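Local coordinates for protein GCN5-related N-acetyltransferase (PDB 4IUS) that probably transfers acyl groups, most likely acetyl from acetyl-CoA, as a member of the GCN5-related N-acetyltransferase (GNAT) family, to an acceptor that is not established, at residues 12-15 and 16-20; 61-64 and 65-69; 90-93 and 94-97; 195-198 and 199-202; 210-213 and 214-218. The protein carries 1 engineered substitution. All blocks are in the same frame, centred on the assembly; numbering follows the deposited sequence. Where two conformers were deposited one is given.

Contact 1 (12-15 and 16-20); sequences SAQL and QGLVR. With SO4 (sulfate ion), chain C; EDO (1,2-ethanediol), chain E; SO4 (sulfate ion), chain D.
L15 and V19 lie one helical turn apart and make the tight side of this contact. L15 CD1 touches V19 CG1 at 3.6 Å, and the two side chains cross at a slant. L15 CG stands anti to the backbone N (chi1 178°), which carries CD1 to V19. V19 also puts CG1 3.3 Å from L15 O, beside the oxygen that its own N-H reaches at 3.0 Å. L15 packs on V31, L33 and V46, and L18 on L33, V46 and R44. These residues belong to the C-terminal part of helix 6-19 and the turn after it. The helix lies on the three-stranded antiparallel sheet of strands 22-27, 30-35 and 44-47. Its other side carries small molecules, probably from the crystallisation liquor. An ethanediol hydroxyl, O2, donates to A13 O at 3.0 Å, the same oxygen that accepts from G17 N. R20 holds one sulfate with two neighbouring N-H groups, in a nearly flat fork. NE reaches sulfate O2 at 2.6 Å, almost straight (175°), and NH2 reaches O1 at 2.9 Å. R20 NH2 also bonds I181 O. The extended Q16 side chain brings NE2 to both sulfates, with the shorter bond, 2.9 Å, to O2 of the second one.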
loop_
_atom_site.group_PDB
_atom_site.type_symbol
_atom_site.label_atom_id
_atom_site.label_comp_id
_atom_site.label_asym_id
_atom_site.label_seq_id
_atom_site.Cartn_x
_atom_site.Cartn_y
_atom_site.Cartn_z
ATOM N N SER A 12 4.823 -3.204 -10.801
ATOM C CA SER A 12 4.867 -4.605 -11.144
ATOM C C SER A 12 4.813 -5.496 -9.889
ATOM O O SER A 12 4.133 -6.514 -9.877
ATOM C CB SER A 12 6.112 -4.941 -11.985
ATOM O OG SER A 12 6.027 -4.406 -13.291
ATOM N N ALA A 13 5.536 -5.101 -8.852
ATOM C CA ALA A 13 5.531 -5.838 -7.606
ATOM C C ALA A 13 4.166 -5.757 -6.940
ATOM O O ALA A 13 3.708 -6.764 -6.347
ATOM C CB ALA A 13 6.615 -5.326 -6.670
ATOM N N GLN A 14 3.515 -4.601 -7.002
ATOM C CA GLN A 14 2.180 -4.476 -6.457
ATOM C C GLN A 14 1.230 -5.460 -7.144
ATOM O O GLN A 14 0.458 -6.160 -6.500
ATOM C CB GLN A 14 1.685 -3.044 -6.611
ATOM C CG GLN A 14 0.346 -2.772 -5.978
ATOM C CD GLN A 14 -0.111 -1.385 -6.335
ATOM O OE1 GLN A 14 -0.023 -0.474 -5.525
ATOM N NE2 GLN A 14 -0.530 -1.200 -7.582
ATOM N N LEU A 15 1.289 -5.509 -8.469
ATOM C CA LEU A 15 0.447 -6.445 -9.211
ATOM C C LEU A 15 0.718 -7.893 -8.816
ATOM O O LEU A 15 -0.206 -8.658 -8.571
ATOM C CB LEU A 15 0.614 -6.240 -10.699
ATOM C CG LEU A 15 -0.137 -7.145 -11.650
ATOM C CD1 LEU A 15 -1.634 -7.136 -11.429
ATOM C CD2 LEU A 15 0.230 -6.829 -13.094
ATOM N N GLN A 16 1.995 -8.249 -8.768
ATOM C CA GLN A 16 2.407 -9.592 -8.389
ATOM C C GLN A 16 1.826 -9.967 -7.020
ATOM O O GLN A 16 1.329 -11.094 -6.818
ATOM C CB GLN A 16 3.940 -9.681 -8.382
ATOM C CG GLN A 16 4.510 -11.057 -8.107
ATOM C CD GLN A 16 6.023 -11.070 -8.070
ATOM O OE1 GLN A 16 6.694 -10.163 -8.578
ATOM N NE2 GLN A 16 6.573 -12.098 -7.462
ATOM N N GLY A 17 1.833 -9.019 -6.072
ATOM C CA GLY A 17 1.247 -9.275 -4.743
ATOM C C GLY A 17 -0.264 -9.427 -4.789
ATOM O O GLY A 17 -0.839 -10.356 -4.185
ATOM N N LEU A 18 -0.908 -8.554 -5.535
ATOM C CA LEU A 18 -2.363 -8.513 -5.550
ATOM C C LEU A 18 -2.969 -9.769 -6.156
ATOM O O LEU A 18 -4.027 -10.233 -5.723
ATOM C CB LEU A 18 -2.882 -7.303 -6.308
ATOM C CG LEU A 18 -2.705 -5.949 -5.604
ATOM C CD1 LEU A 18 -2.923 -4.797 -6.585
ATOM C CD2 LEU A 18 -3.625 -5.782 -4.388
ATOM N N VAL A 19 -2.334 -10.301 -7.205
ATOM C CA VAL A 19 -2.900 -11.438 -7.920
ATOM C C VAL A 19 -2.841 -12.735 -7.128
ATOM O O VAL A 19 -3.527 -13.676 -7.469
ATOM C CB VAL A 19 -2.267 -11.676 -9.304
ATOM C CG1 VAL A 19 -2.450 -10.488 -10.238
ATOM C CG2 VAL A 19 -0.818 -12.087 -9.224
ATOM N N ARG A 20 -2.045 -12.792 -6.058
ATOM C CA ARG A 20 -1.991 -14.006 -5.253
ATOM C C ARG A 20 -3.345 -14.342 -4.632
ATOM O O ARG A 20 -3.555 -15.509 -4.300
ATOM C CB ARG A 20 -0.941 -13.914 -4.160
ATOM C CG ARG A 20 0.475 -13.734 -4.679
ATOM C CD ARG A 20 1.427 -13.504 -3.527
ATOM N NE ARG A 20 2.823 -13.431 -3.965
ATOM C CZ ARG A 20 3.739 -12.555 -3.518
ATOM N NH1 ARG A 20 3.438 -11.627 -2.632
ATOM N NH2 ARG A 20 4.975 -12.627 -3.962
HETATM S S SO4 C . 4.753 -15.324 -6.574
HETATM O O1 SO4 C . 5.854 -14.775 -5.754
HETATM O O2 SO4 C . 3.470 -15.173 -5.853
HETATM O O3 SO4 C . 4.600 -14.524 -7.810
HETATM O O4 SO4 C . 4.983 -16.750 -6.858
HETATM C C1 EDO E . 4.335 -4.730 -2.329
HETATM O O1 EDO E . 4.291 -3.668 -3.299
HETATM C C2 EDO E . 4.723 -6.023 -3.039
HETATM O O2 EDO E . 3.556 -6.801 -3.378
HETATM S S SO4 D . 10.305 -13.058 -7.052
HETATM O O1 SO4 D . 11.587 -12.405 -6.714
HETATM O O2 SO4 D . 9.162 -12.454 -6.321
HETATM O O3 SO4 D . 10.026 -12.966 -8.496
HETATM O O4 SO4 D . 10.453 -14.478 -6.716
#

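Contact 2 (61-64 and 65-69); sequences WALE and TIRKA
T65 turns back on W61 by a double hydrogen bond. Its backbone N and its OG1 both donate to W61 O, at 2.9 Å and 2.8 Å. They reach that oxygen from opposite faces of the carbonyl plane. T65 chi1 is -62°, which sets OG1 beside its own backbone N and so within reach of the carbonyl one turn back. The same hydroxyl lies over one face of the W61 indole, toward the rim, 3.3 Å above the ring plane. Water 1 donates to T65 OG1 at 2.8 Å and accepts a weak bond from W61 NE1.

Packing and charge meet at R67 in helix 59-71. Its chain runs extended from CG to NE, and the guanidinium swings back over L63, whose CD2 sits 3.1 Å above one face, near the rim. E64 OE2 forms a salt bridge with R67 NH1 at 2.8 Å, in the guanidinium plane, with the carboxylate turned 55° from it. L63 and E64 each have two deposited conformers, so these two contacts may be partial. R67 NH2 also forms a salt bridge with D252, and NH1 a hydrogen bond with H96 O. In the given conformers, E64 at the edge and the L63 methyl on the face fix the position and rotation of the guanidinium, with D252 and H96 O as further partners. Its charge is probably well balanced.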
loop_
_atom_site.group_PDB
_atom_site.type_symbol
_atom_site.label_atom_id
_atom_site.label_comp_id
_atom_site.label_asym_id
_atom_site.label_seq_id
_atom_site.Cartn_x
_atom_site.Cartn_y
_atom_site.Cartn_z
ATOM N N TRP A 61 -12.929 0.111 -24.393
ATOM C CA TRP A 61 -13.321 -1.292 -24.344
ATOM C C TRP A 61 -12.760 -1.960 -23.092
ATOM O O TRP A 61 -13.436 -2.755 -22.458
ATOM C CB TRP A 61 -12.818 -1.982 -25.611
ATOM C CG TRP A 61 -12.709 -3.468 -25.463
ATOM C CD1 TRP A 61 -13.724 -4.421 -25.576
ATOM C CD2 TRP A 61 -11.550 -4.188 -25.038
ATOM N NE1 TRP A 61 -13.217 -5.663 -25.289
ATOM C CE2 TRP A 61 -11.921 -5.563 -24.940
ATOM C CE3 TRP A 61 -10.248 -3.828 -24.747
ATOM C CZ2 TRP A 61 -11.025 -6.524 -24.525
ATOM C CZ3 TRP A 61 -9.363 -4.795 -24.344
ATOM C CH2 TRP A 61 -9.745 -6.120 -24.248
ATOM N N ALA A 62 -11.517 -1.662 -22.748
ATOM C CA ALA A 62 -10.922 -2.299 -21.569
ATOM C C ALA A 62 -11.696 -1.938 -20.289
ATOM O O ALA A 62 -11.970 -2.790 -19.433
ATOM C CB ALA A 62 -9.445 -1.882 -21.456
ATOM N N LEU A 63 -11.974 -0.663 -20.130
ATOM C CA LEU A 63 -12.683 -0.197 -18.991
ATOM C C LEU A 63 -14.096 -0.784 -18.928
ATOM O O LEU A 63 -14.557 -1.138 -17.851
ATOM C CB LEU A 63 -12.624 1.340 -18.972
ATOM C CG LEU A 63 -13.184 2.041 -17.769
ATOM C CD1 LEU A 63 -12.510 1.593 -16.482
ATOM C CD2 LEU A 63 -12.988 3.523 -17.931
ATOM N N GLU A 64 -14.796 -0.819 -20.050
ATOM C CA GLU A 64 -16.115 -1.415 -20.019
ATOM C C GLU A 64 -16.076 -2.891 -19.703
ATOM O O GLU A 64 -16.959 -3.374 -18.997
ATOM C CB GLU A 64 -16.831 -1.161 -21.332
ATOM C CG GLU A 64 -17.133 0.298 -21.586
ATOM C CD GLU A 64 -17.947 0.907 -20.466
ATOM O OE1 GLU A 64 -18.916 0.255 -20.050
ATOM O OE2 GLU A 64 -17.581 1.988 -19.956
ATOM N N THR A 65 -15.064 -3.591 -20.178
ATOM C CA THR A 65 -14.908 -4.995 -19.874
ATOM C C THR A 65 -14.751 -5.214 -18.353
ATOM O O THR A 65 -15.371 -6.086 -17.742
ATOM C CB THR A 65 -13.710 -5.581 -20.634
ATOM O OG1 THR A 65 -13.959 -5.466 -22.039
ATOM C CG2 THR A 65 -13.446 -7.038 -20.276
ATOM N N ILE A 66 -13.894 -4.412 -17.742
ATOM C CA ILE A 66 -13.675 -4.499 -16.322
ATOM C C ILE A 66 -14.886 -4.047 -15.533
ATOM O O ILE A 66 -15.294 -4.690 -14.552
ATOM C CB ILE A 66 -12.374 -3.770 -15.927
ATOM C CG1 ILE A 66 -11.179 -4.522 -16.571
ATOM C CG2 ILE A 66 -12.286 -3.627 -14.404
ATOM C CD1 ILE A 66 -9.904 -3.754 -16.612
ATOM N N ARG A 67 -15.515 -2.963 -15.959
ATOM C CA ARG A 67 -16.750 -2.490 -15.303
ATOM C C ARG A 67 -17.801 -3.594 -15.323
ATOM O O ARG A 67 -18.520 -3.761 -14.326
ATOM C CB ARG A 67 -17.300 -1.234 -15.949
ATOM C CG ARG A 67 -16.521 0.006 -15.605
ATOM C CD ARG A 67 -16.974 1.206 -16.424
ATOM N NE ARG A 67 -16.364 2.424 -15.934
ATOM C CZ ARG A 67 -16.107 3.513 -16.640
ATOM N NH1 ARG A 67 -16.337 3.547 -17.953
ATOM N NH2 ARG A 67 -15.540 4.543 -16.044
ATOM N N LYS A 68 -17.942 -4.307 -16.443
ATOM C CA LYS A 68 -18.919 -5.398 -16.546
ATOM C C LYS A 68 -18.650 -6.468 -15.497
ATOM O O LYS A 68 -19.555 -7.011 -14.856
ATOM C CB LYS A 68 -18.873 -6.019 -17.969
ATOM C CG LYS A 68 -19.914 -7.117 -18.252
ATOM C CD LYS A 68 -20.102 -7.395 -19.750
ATOM C CE LYS A 68 -18.922 -8.113 -20.433
ATOM N NZ LYS A 68 -19.187 -8.367 -21.892
ATOM N N ALA A 69 -17.390 -6.835 -15.358
ATOM C CA ALA A 69 -16.982 -7.864 -14.416
ATOM C C ALA A 69 -17.258 -7.443 -12.979
ATOM O O ALA A 69 -17.728 -8.242 -12.172
ATOM C CB ALA A 69 -15.527 -8.219 -14.608
HETATM O O HOH W 1 -14.295 -7.916 -23.432
#

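Contact 3 (90-93 and 94-97); sequences AYVL and VEHG
H96 addresses V92 twice, with its backbone N and with its ring. H96 N donates to V92 O at 3.2 Å, and the ring carbon CD2 comes to 3.2 Å from the same oxygen. Helix 89-95 ends here: H96 is the first residue to leave helical angles, and its N-H is split between two oxygens, weakly to L93 O. G97 then takes a positive phi (110°), which suits a residue with no side chain, and becomes the C-prime residue of a Schellman motif. G97 N bonds V94 O at 3.0 Å, and M98 N bonds L93 O.

The side chains follow this turn. H96 CG lies beside its own backbone N (chi1 -61°), which lays the imidazole alongside V92. V92 CG1 meets the ring at its edge, in plane, 3.8 Å from CD2. E95 CG lies 4.0 Å above one ring face, toward the rim. The E95 chain is extended and runs the same way as V92, with OE1 4.0 Å from V92 CG1. V94 turns CG2 onto A90 O at 3.4 Å, beside the regular bond from V94 N to that oxygen.

The helix packs against helix 59-71 and against the large mixed sheet. V92 and L93 touch V59, and H96 touches P60 and L63, all of helix 59-71. A90 and L93 pack on L81 of strand 78-82. A90 also meets V248, while L93 and V94 meet L250, both on strand 242-251.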
loop_
_atom_site.group_PDB
_atom_site.type_symbol
_atom_site.label_atom_id
_atom_site.label_comp_id
_atom_site.label_asym_id
_atom_site.label_seq_id
_atom_site.Cartn_x
_atom_site.Cartn_y
_atom_site.Cartn_z
ATOM N N ALA A 90 -3.743 7.427 -16.602
ATOM C CA ALA A 90 -4.769 7.981 -15.744
ATOM C C ALA A 90 -5.662 8.972 -16.476
ATOM O O ALA A 90 -6.879 8.955 -16.314
ATOM C CB ALA A 90 -4.159 8.634 -14.501
ATOM N N TYR A 91 -5.073 9.802 -17.305
ATOM C CA TYR A 91 -5.861 10.801 -18.011
ATOM C C TYR A 91 -6.803 10.150 -19.022
ATOM O O TYR A 91 -7.915 10.633 -19.216
ATOM C CB TYR A 91 -4.985 11.813 -18.733
ATOM C CG TYR A 91 -4.386 12.877 -17.845
ATOM C CD1 TYR A 91 -5.161 13.575 -16.913
ATOM C CD2 TYR A 91 -3.119 13.323 -18.101
ATOM C CE1 TYR A 91 -4.607 14.619 -16.178
ATOM C CE2 TYR A 91 -2.547 14.335 -17.356
ATOM C CZ TYR A 91 -3.300 14.981 -16.401
ATOM O OH TYR A 91 -2.728 15.984 -15.678
ATOM N N VAL A 92 -6.400 9.041 -19.637
ATOM C CA VAL A 92 -7.302 8.336 -20.559
ATOM C C VAL A 92 -8.475 7.717 -19.758
ATOM O O VAL A 92 -9.617 7.741 -20.177
ATOM C CB VAL A 92 -6.567 7.338 -21.434
ATOM C CG1 VAL A 92 -7.557 6.725 -22.436
ATOM C CG2 VAL A 92 -5.402 8.015 -22.189
ATOM N N LEU A 93 -8.201 7.188 -18.549
ATOM C CA LEU A 93 -9.268 6.679 -17.695
ATOM C C LEU A 93 -10.253 7.765 -17.301
ATOM O O LEU A 93 -11.465 7.538 -17.235
ATOM C CB LEU A 93 -8.706 6.013 -16.441
ATOM C CG LEU A 93 -7.916 4.748 -16.651
ATOM C CD1 LEU A 93 -7.337 4.261 -15.340
ATOM C CD2 LEU A 93 -8.841 3.688 -17.249
ATOM N N VAL A 94 -9.747 8.969 -17.022
ATOM C CA VAL A 94 -10.617 10.093 -16.662
ATOM C C VAL A 94 -11.526 10.446 -17.838
ATOM O O VAL A 94 -12.718 10.683 -17.691
ATOM C CB VAL A 94 -9.806 11.306 -16.190
ATOM C CG1 VAL A 94 -10.697 12.531 -16.030
ATOM C CG2 VAL A 94 -9.131 10.977 -14.860
ATOM N N GLU A 95 -10.955 10.468 -19.026
ATOM C CA GLU A 95 -11.709 10.770 -20.245
ATOM C C GLU A 95 -12.890 9.800 -20.417
ATOM O O GLU A 95 -13.939 10.165 -20.942
ATOM C CB GLU A 95 -10.758 10.739 -21.434
ATOM C CG GLU A 95 -11.361 11.047 -22.774
ATOM C CD GLU A 95 -10.375 10.795 -23.921
ATOM O OE1 GLU A 95 -9.343 10.070 -23.756
ATOM O OE2 GLU A 95 -10.688 11.241 -25.047
ATOM N N HIS A 96 -12.719 8.567 -19.978
ATOM C CA HIS A 96 -13.737 7.529 -20.090
ATOM C C HIS A 96 -14.465 7.255 -18.783
ATOM O O HIS A 96 -15.014 6.186 -18.549
ATOM C CB HIS A 96 -13.143 6.297 -20.761
ATOM C CG HIS A 96 -12.670 6.624 -22.151
ATOM N ND1 HIS A 96 -13.540 6.932 -23.146
ATOM C CD2 HIS A 96 -11.388 6.811 -22.665
ATOM C CE1 HIS A 96 -12.842 7.330 -24.226
ATOM N NE2 HIS A 96 -11.526 7.238 -23.944
ATOM N N GLY A 97 -14.555 8.285 -17.944
ATOM C CA GLY A 97 -15.535 8.357 -16.851
ATOM C C GLY A 97 -15.027 8.244 -15.430
ATOM O O GLY A 97 -15.808 8.425 -14.518
#

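Contact 4 (195-198 and 199-202); sequences HSHR and RQGL
H197 and L202 make the apolar part of this contact. L202 CD1 touches H197 CB at 3.9 Å, and both side chains rest on V173 of strand 171-179. The Q200 side chain is extended and reaches back to H197, with NE2 3.6 Å from H197 CA.

Water does the polar bridging, as no direct hydrogen bond joins the two segments. Water 3 lies 2.7 Å from H197 O and accepts from Q200 N and L202 N. Water 2 accepts from Q200 NE2 at 2.7 Å and donates to R198 O at 2.8 Å.

Side-chain bonds brace 195-198 itself. S196 OG and H197 ND1 share a hydrogen bond of 2.8 Å. In the given conformer of R198, NH2 bonds H195 O and lies 3.4 Å above one face of the H195 ring.

R199 and G201 both have positive phi, so the chain curls. G201 stands at the N-cap position of helix 202-216. The sequence RRQG begins the Q/R-x-x-G-x-G/A signature of GNAT enzymes, which receives the pyrophosphate of acetyl-CoA. G201 N bonds a malonate, probably from the crystallisation liquor. Backbone N-H groups at a helix start suit an anion, consistent with such a cofactor site here.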
loop_
_atom_site.group_PDB
_atom_site.type_symbol
_atom_site.label_atom_id
_atom_site.label_comp_id
_atom_site.label_asym_id
_atom_site.label_seq_id
_atom_site.Cartn_x
_atom_site.Cartn_y
_atom_site.Cartn_z
ATOM N N HIS A 195 -4.057 7.618 20.097
ATOM C CA HIS A 195 -4.278 9.049 20.196
ATOM C C HIS A 195 -3.573 9.658 21.391
ATOM O O HIS A 195 -3.001 10.765 21.304
ATOM C CB HIS A 195 -5.793 9.311 20.221
ATOM C CG HIS A 195 -6.139 10.749 20.185
ATOM N ND1 HIS A 195 -5.987 11.489 19.087
ATOM C CD2 HIS A 195 -6.575 11.596 21.186
ATOM C CE1 HIS A 195 -6.354 12.761 19.359
ATOM N NE2 HIS A 195 -6.695 12.823 20.652
ATOM N N SER A 196 -3.558 8.928 22.505
ATOM C CA SER A 196 -2.908 9.362 23.730
ATOM C C SER A 196 -1.381 9.524 23.627
ATOM O O SER A 196 -0.767 10.177 24.447
ATOM C CB SER A 196 -3.195 8.323 24.820
ATOM O OG SER A 196 -2.738 7.036 24.411
ATOM N N HIS A 197 -0.785 8.903 22.632
ATOM C CA HIS A 197 0.668 8.899 22.433
ATOM C C HIS A 197 1.075 9.498 21.088
ATOM O O HIS A 197 2.138 9.199 20.575
ATOM C CB HIS A 197 1.158 7.457 22.546
ATOM C CG HIS A 197 1.078 6.889 23.943
ATOM N ND1 HIS A 197 -0.061 6.376 24.474
ATOM C CD2 HIS A 197 2.036 6.808 24.928
ATOM C CE1 HIS A 197 0.193 5.971 25.732
ATOM N NE2 HIS A 197 1.476 6.238 25.996
ATOM N N ARG A 198 0.247 10.354 20.501
ATOM C CA ARG A 198 0.569 10.983 19.222
ATOM C C ARG A 198 1.671 12.067 19.359
ATOM O O ARG A 198 1.924 12.595 20.451
ATOM C CB ARG A 198 -0.706 11.555 18.600
ATOM C CG ARG A 198 -1.281 12.730 19.363
ATOM C CD ARG A 198 -2.724 12.998 18.991
ATOM N NE ARG A 198 -3.212 14.256 19.570
ATOM C CZ ARG A 198 -3.563 14.418 20.846
ATOM N NH1 ARG A 198 -3.992 15.596 21.261
ATOM N NH2 ARG A 198 -3.513 13.413 21.723
ATOM N N ARG A 199 2.341 12.374 18.248
ATOM C CA ARG A 199 3.306 13.493 18.208
ATOM C C ARG A 199 4.486 13.307 19.171
ATOM O O ARG A 199 4.987 14.264 19.727
ATOM C CB ARG A 199 2.613 14.831 18.540
ATOM C CG ARG A 199 1.518 15.276 17.587
ATOM C CD ARG A 199 0.827 16.554 18.091
ATOM N NE ARG A 199 1.581 17.227 19.149
ATOM C CZ ARG A 199 2.499 18.175 18.952
ATOM N NH1 ARG A 199 3.135 18.701 19.989
ATOM N NH2 ARG A 199 2.785 18.603 17.724
ATOM N N GLN A 200 4.931 12.081 19.380
ATOM C CA GLN A 200 6.100 11.783 20.200
ATOM C C GLN A 200 7.131 11.000 19.423
ATOM O O GLN A 200 8.109 10.516 20.002
ATOM C CB GLN A 200 5.710 10.904 21.390
ATOM C CG GLN A 200 4.773 11.539 22.349
ATOM C CD GLN A 200 4.489 10.629 23.517
ATOM O OE1 GLN A 200 5.329 9.819 23.962
ATOM N NE2 GLN A 200 3.313 10.769 24.034
ATOM N N GLY A 201 6.938 10.885 18.116
ATOM C CA GLY A 201 7.896 10.143 17.283
ATOM C C GLY A 201 7.664 8.645 17.188
ATOM O O GLY A 201 8.412 7.998 16.508
ATOM N N LEU A 202 6.615 8.110 17.825
ATOM C CA LEU A 202 6.455 6.669 17.936
ATOM C C LEU A 202 5.990 6.039 16.621
ATOM O O LEU A 202 6.379 4.910 16.338
ATOM C CB LEU A 202 5.490 6.314 19.077
ATOM C CG LEU A 202 5.925 6.858 20.448
ATOM C CD1 LEU A 202 4.811 6.711 21.486
ATOM C CD2 LEU A 202 7.235 6.223 20.893
HETATM O O HOH W 2 1.440 12.550 23.195
HETATM O O HOH W 3 4.058 9.487 18.695
#

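Contact 5 (210-213 and 214-218); sequences ATQQ and AFEVG
In helix 202-216, the helix of a beta-alpha-beta unit with strands 185-193 and 222-225, T211 to Q213 meet F215 to V217. On one flank T211 and F215 lie side by side. T211 CG2 touches F215 CE2 at 3.6 Å. The ring also passes one face over T211 O, which is the acceptor of F215 N.

On the other flank the contact is polar. The Q212 amide and the E216 carboxylate are stacked, their planes 21° apart, with Q212 CG 3.5 Å from E216 OE2. Q213 does not join that stack: its amide stands at 78° to the carboxylate. A bend at chi2 (-49°) curls the Q213 chain, and two waters connect its end to E216. Water 4 donates to Q212 OE1 and E216 OE1 and accepts from Q213 NE2 at 2.8 Å. Water 5 donates to Q213 OE1 at 2.8 Å and to E216 OE1. Each end of the Q213 amide, in a buried residue, has a water partner.

The helix closes on Q213 O, which takes two N-H groups, V217 N at 2.8 Å and G218 N at 3.0 Å. V217 CG2 crowds the same oxygen at 3.1 Å.

T211 OG1 bonds Y241 OH and T207 O. A214 pairs through its backbone with A220. T211 packs on V188 of strand 185-193, and both T211 and F215 pack on A223 of strand 222-225. Q213 and A214 lean on W178 of strand 171-179.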
loop_
_atom_site.group_PDB
_atom_site.type_symbol
_atom_site.label_atom_id
_atom_site.label_comp_id
_atom_site.label_asym_id
_atom_site.label_seq_id
_atom_site.Cartn_x
_atom_site.Cartn_y
_atom_site.Cartn_z
ATOM N N ALA A 210 9.598 -1.568 11.326
ATOM C CA ALA A 210 8.928 -2.451 10.371
ATOM C C ALA A 210 9.754 -2.564 9.062
ATOM O O ALA A 210 9.959 -3.656 8.528
ATOM C CB ALA A 210 7.521 -1.995 10.031
ATOM N N THR A 211 10.253 -1.416 8.586
ATOM C CA THR A 211 11.076 -1.411 7.383
ATOM C C THR A 211 12.325 -2.277 7.620
ATOM O O THR A 211 12.717 -3.092 6.780
ATOM C CB THR A 211 11.476 0.010 6.961
ATOM O OG1 THR A 211 10.310 0.804 6.825
ATOM C CG2 THR A 211 12.194 -0.016 5.617
ATOM N N GLN A 212 12.963 -2.061 8.771
ATOM C CA GLN A 212 14.164 -2.798 9.092
ATOM C C GLN A 212 13.908 -4.283 9.135
ATOM O O GLN A 212 14.710 -5.064 8.626
ATOM C CB GLN A 212 14.695 -2.342 10.441
ATOM C CG GLN A 212 16.015 -2.984 10.829
ATOM C CD GLN A 212 16.463 -2.537 12.182
ATOM O OE1 GLN A 212 15.769 -2.753 13.155
ATOM N NE2 GLN A 212 17.563 -1.826 12.228
ATOM N N GLN A 213 12.791 -4.723 9.706
ATOM C CA GLN A 213 12.491 -6.131 9.718
ATOM C C GLN A 213 12.172 -6.710 8.337
ATOM O O GLN A 213 12.590 -7.834 8.001
ATOM C CB GLN A 213 11.359 -6.406 10.728
ATOM C CG GLN A 213 11.700 -6.018 12.164
ATOM C CD GLN A 213 13.041 -6.570 12.572
ATOM O OE1 GLN A 213 13.250 -7.777 12.552
ATOM N NE2 GLN A 213 13.996 -5.675 12.877
ATOM N N ALA A 214 11.482 -5.941 7.502
ATOM C CA ALA A 214 11.231 -6.367 6.148
ATOM C C ALA A 214 12.550 -6.655 5.419
ATOM O O ALA A 214 12.658 -7.625 4.689
ATOM C CB ALA A 214 10.407 -5.310 5.396
ATOM N N PHE A 215 13.561 -5.800 5.644
ATOM C CA PHE A 215 14.874 -6.014 5.037
ATOM C C PHE A 215 15.656 -7.151 5.695
ATOM O O PHE A 215 16.285 -7.961 5.000
ATOM C CB PHE A 215 15.693 -4.749 5.164
ATOM C CG PHE A 215 15.207 -3.547 4.366
ATOM C CD1 PHE A 215 14.475 -3.669 3.203
ATOM C CD2 PHE A 215 15.526 -2.280 4.765
ATOM C CE1 PHE A 215 14.115 -2.551 2.464
ATOM C CE2 PHE A 215 15.164 -1.157 4.030
ATOM C CZ PHE A 215 14.469 -1.297 2.883
ATOM N N GLU A 216 15.659 -7.202 7.017
ATOM C CA GLU A 216 16.530 -8.141 7.748
ATOM C C GLU A 216 16.004 -9.548 7.789
ATOM O O GLU A 216 16.788 -10.491 7.698
ATOM C CB GLU A 216 16.742 -7.670 9.174
ATOM C CG GLU A 216 17.613 -6.450 9.309
ATOM C CD GLU A 216 17.943 -6.079 10.771
ATOM O OE1 GLU A 216 17.424 -6.719 11.745
ATOM O OE2 GLU A 216 18.747 -5.135 10.924
ATOM N N VAL A 217 14.697 -9.708 8.013
ATOM C CA VAL A 217 14.099 -11.041 8.072
ATOM C C VAL A 217 13.134 -11.347 6.910
ATOM O O VAL A 217 12.923 -12.502 6.587
ATOM C CB VAL A 217 13.415 -11.330 9.434
ATOM C CG1 VAL A 217 14.450 -11.338 10.560
ATOM C CG2 VAL A 217 12.284 -10.357 9.729
ATOM N N GLY A 218 12.585 -10.325 6.270
ATOM C CA GLY A 218 11.633 -10.533 5.173
ATOM C C GLY A 218 12.236 -10.737 3.800
ATOM O O GLY A 218 11.531 -11.082 2.864
HETATM O O HOH W 4 16.429 -5.381 14.156
HETATM O O HOH W 5 15.826 -8.834 12.947
#

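Contacts 1, 2, 3 and 5 are turns of helices, while contact 4 is a loop that leads into the helix of contact 5. Contacts 4 and 5 both belong to the GNAT part of the chain. Their nearest atoms are about 9 Å apart. Contacts 2 and 3 touch directly, through R67 and L63 against H96, and so join helices 59-71 and 89-95. Both lie across the chain's centre from contacts 4 and 5. Contacts 1 and 4 are surface contacts, and each meets an anion: sulfate at side chains in contact 1, malonate at a backbone N in contact 4. Contacts 2, 3 and 5 are partly buried. Contact 2 adds a salt bridge, contact 3 a Schellman end, and contact 5 water bridges beside apolar packing.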